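Local coordinates for protein alpha-1,2-mannosidase (Trichoderma reesei, PDB 1HCU) that probably trims alpha-1,2-linked mannose residues from high-mannose N-glycans on glycoproteins, as a calcium-dependent glycosidase of family 47, at residues E50-G55 against T87-A92. Numbering follows the deposited sequence.
With NAG (2-acetamido-2-deoxy-beta-D-glucopyranose), chain F.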
loop_
_atom_site.group_PDB
_atom_site.type_symbol
_atom_site.label_atom_id
_atom_site.label_comp_id
_atom_site.label_asym_id
_atom_site.label_seq_id
_atom_site.Cartn_x
_atom_site.Cartn_y
_atom_site.Cartn_z
ATOM N N GLU A 50 -6.786 16.868 -0.309
ATOM C CA GLU A 50 -5.413 16.533 0.101
ATOM C C GLU A 50 -4.601 16.012 -1.075
ATOM O O GLU A 50 -3.375 16.076 -1.074
ATOM C CB GLU A 50 -5.398 15.446 1.187
ATOM C CG GLU A 50 -6.095 15.801 2.487
ATOM C CD GLU A 50 -5.990 14.686 3.537
ATOM O OE1 GLU A 50 -6.321 13.516 3.220
ATOM O OE2 GLU A 50 -5.581 14.984 4.681
ATOM N N ARG A 51 -5.299 15.482 -2.067
ATOM C CA ARG A 51 -4.652 14.922 -3.243
ATOM C C ARG A 51 -4.662 15.917 -4.401
ATOM O O ARG A 51 -4.933 15.555 -5.550
ATOM C CB ARG A 51 -5.365 13.628 -3.642
ATOM C CG ARG A 51 -4.485 12.375 -3.701
ATOM C CD ARG A 51 -3.675 12.143 -2.418
ATOM N NE ARG A 51 -2.448 12.935 -2.418
ATOM C CZ ARG A 51 -1.680 13.138 -1.355
ATOM N NH1 ARG A 51 -2.002 12.603 -0.181
ATOM N NH2 ARG A 51 -0.603 13.903 -1.464
ATOM N N ASN A 52 -4.387 17.177 -4.087
ATOM C CA ASN A 52 -4.328 18.225 -5.101
ATOM C C ASN A 52 -5.634 18.492 -5.867
ATOM O O ASN A 52 -5.626 19.156 -6.901
ATOM C CB ASN A 52 -3.193 17.911 -6.083
ATOM C CG ASN A 52 -1.850 17.799 -5.392
ATOM O OD1 ASN A 52 -1.357 18.765 -4.821
ATOM N ND2 ASN A 52 -1.261 16.612 -5.425
ATOM N N GLY A 53 -6.747 17.968 -5.364
ATOM C CA GLY A 53 -8.026 18.208 -6.000
ATOM C C GLY A 53 -8.291 17.570 -7.355
ATOM O O GLY A 53 -9.120 18.069 -8.123
ATOM N N TRP A 54 -7.604 16.475 -7.658
ATOM C CA TRP A 54 -7.810 15.797 -8.924
ATOM C C TRP A 54 -8.896 14.715 -8.839
ATOM O O TRP A 54 -9.221 14.084 -9.843
ATOM C CB TRP A 54 -6.492 15.186 -9.436
ATOM C CG TRP A 54 -5.519 16.209 -9.981
ATOM C CD1 TRP A 54 -5.805 17.243 -10.837
ATOM C CD2 TRP A 54 -4.108 16.279 -9.727
ATOM N NE1 TRP A 54 -4.660 17.952 -11.127
ATOM C CE2 TRP A 54 -3.605 17.382 -10.462
ATOM C CE3 TRP A 54 -3.219 15.520 -8.953
ATOM C CZ2 TRP A 54 -2.252 17.744 -10.444
ATOM C CZ3 TRP A 54 -1.871 15.881 -8.935
ATOM C CH2 TRP A 54 -1.404 16.987 -9.679
ATOM N N GLY A 55 -9.464 14.507 -7.655
ATOM C CA GLY A 55 -10.503 13.496 -7.511
ATOM C C GLY A 55 -9.955 12.156 -7.054
ATOM O O GLY A 55 -10.301 11.103 -7.595
ATOM N N THR A 87 -2.592 19.052 -15.644
ATOM C CA THR A 87 -1.497 19.937 -16.022
ATOM C C THR A 87 -1.453 21.141 -15.097
ATOM O O THR A 87 -0.704 22.084 -15.328
ATOM C CB THR A 87 -1.623 20.453 -17.469
ATOM O OG1 THR A 87 -2.697 21.398 -17.547
ATOM C CG2 THR A 87 -1.887 19.300 -18.433
ATOM N N THR A 88 -2.247 21.107 -14.037
ATOM C CA THR A 88 -2.266 22.219 -13.105
ATOM C C THR A 88 -2.953 21.831 -11.807
ATOM O O THR A 88 -3.383 20.692 -11.641
ATOM C CB THR A 88 -3.009 23.429 -13.727
ATOM O OG1 THR A 88 -2.872 24.576 -12.876
ATOM C CG2 THR A 88 -4.487 23.113 -13.919
ATOM N N THR A 89 -3.019 22.780 -10.880
ATOM C CA THR A 89 -3.708 22.589 -9.614
ATOM C C THR A 89 -4.593 23.822 -9.433
ATOM O O THR A 89 -4.222 24.927 -9.833
ATOM C CB THR A 89 -2.734 22.469 -8.400
ATOM O OG1 THR A 89 -1.888 23.622 -8.331
ATOM C CG2 THR A 89 -1.876 21.204 -8.524
ATOM N N ALA A 90 -5.765 23.636 -8.838
ATOM C CA ALA A 90 -6.671 24.753 -8.628
ATOM C C ALA A 90 -5.964 25.823 -7.810
ATOM O O ALA A 90 -6.105 27.016 -8.075
ATOM C CB ALA A 90 -7.929 24.281 -7.912
ATOM N N VAL A 91 -5.195 25.379 -6.822
ATOM C CA VAL A 91 -4.451 26.275 -5.943
ATOM C C VAL A 91 -3.065 26.568 -6.512
ATOM O O VAL A 91 -2.319 25.652 -6.860
ATOM C CB VAL A 91 -4.274 25.646 -4.550
ATOM C CG1 VAL A 91 -3.556 26.622 -3.616
ATOM C CG2 VAL A 91 -5.631 25.234 -3.997
ATOM N N ALA A 92 -2.727 27.851 -6.591
ATOM C CA ALA A 92 -1.438 28.285 -7.119
ATOM C C ALA A 92 -0.294 27.962 -6.172
ATOM O O ALA A 92 -0.436 28.083 -4.961
ATOM C CB ALA A 92 -1.469 29.783 -7.389
HETATM C C1 NAG F . -5.927 23.012 -17.727
HETATM C C2 NAG F . -6.700 23.581 -18.921
HETATM C C3 NAG F . -5.799 24.545 -19.697
HETATM C C4 NAG F . -5.209 25.615 -18.774
HETATM C C5 NAG F . -4.527 24.949 -17.572
HETATM C C6 NAG F . -4.056 25.968 -16.564
HETATM C C7 NAG F . -8.393 22.226 -19.973
HETATM C C8 NAG F . -8.720 20.958 -20.741
HETATM N N2 NAG F . -7.106 22.498 -19.795
HETATM O O3 NAG F . -6.543 25.160 -20.737
HETATM O O4 NAG F . -4.255 26.394 -19.492
HETATM O O5 NAG F . -5.454 24.076 -16.890
HETATM O O6 NAG F . -5.154 26.497 -15.839
HETATM O O7 NAG F . -9.299 22.945 -19.545
HETATM O O HOH W 1 -6.693 20.682 -9.087
HETATM O O HOH W 2 -5.248 22.223 -6.347
#
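Asn52 and Thr89 bring the two loop backbones closest, with their CA atoms 6.3 Å apart. Residues 51-54 form a type I' beta turn, with positive phi at Asn52 and Gly53, and Gly55 then serves as N-cap of helix 56-67. Both loops belong to the (alpha/alpha)7 barrel known for glycosyl hydrolase family 47. The side chain of Asn52 is about 7 Å from that of Glu100, a predicted proton donor.

Trp54 carries most of the direct contact. Its CG lies anti to the carbonyl carbon (chi1 -74°), and the indole reaches across to residues 88-89. Thr88 O sits at the ring edge near the ring plane, and Trp54 NE1 donates a weak, bent hydrogen bond to it, 3.1 Å long with an N-H...O angle of 133°. The same NE1 makes a weak bond to Asn85 O, so its N-H is shared. Trp54 CZ2 meets Thr89 CG2 obliquely at 4.0 Å. On one face of the indole, Asn52 CB rests 3.7 Å above the plane, displaced toward the rim; it also packs against Thr89 CG2. A leucine here in place of Trp54 would probably leave Thr88 O without its indole N-H and open a gap beneath Asn52 CB and beside Thr89 CG2.

Two waters complete the junction. Both donate to Asn52 O; one accepts from Ala90 N and the other from Val91 N. Thr89 OG1 donates to Val91 O; the modelled distance is very short (2.5 Å). The bond probably helps hold the side chain with CG2 toward the indole.

An N-linked NAG on Asn85 lies beside Thr87 and Thr88. Asn85 and Thr87 belong to an N-glycosylation sequon, and Thr87 OG1 hydrogen-bonds Asn85 OD1. Thr88 turns its methyl to the glycan, with CG2 3.3 Å from NAG O5.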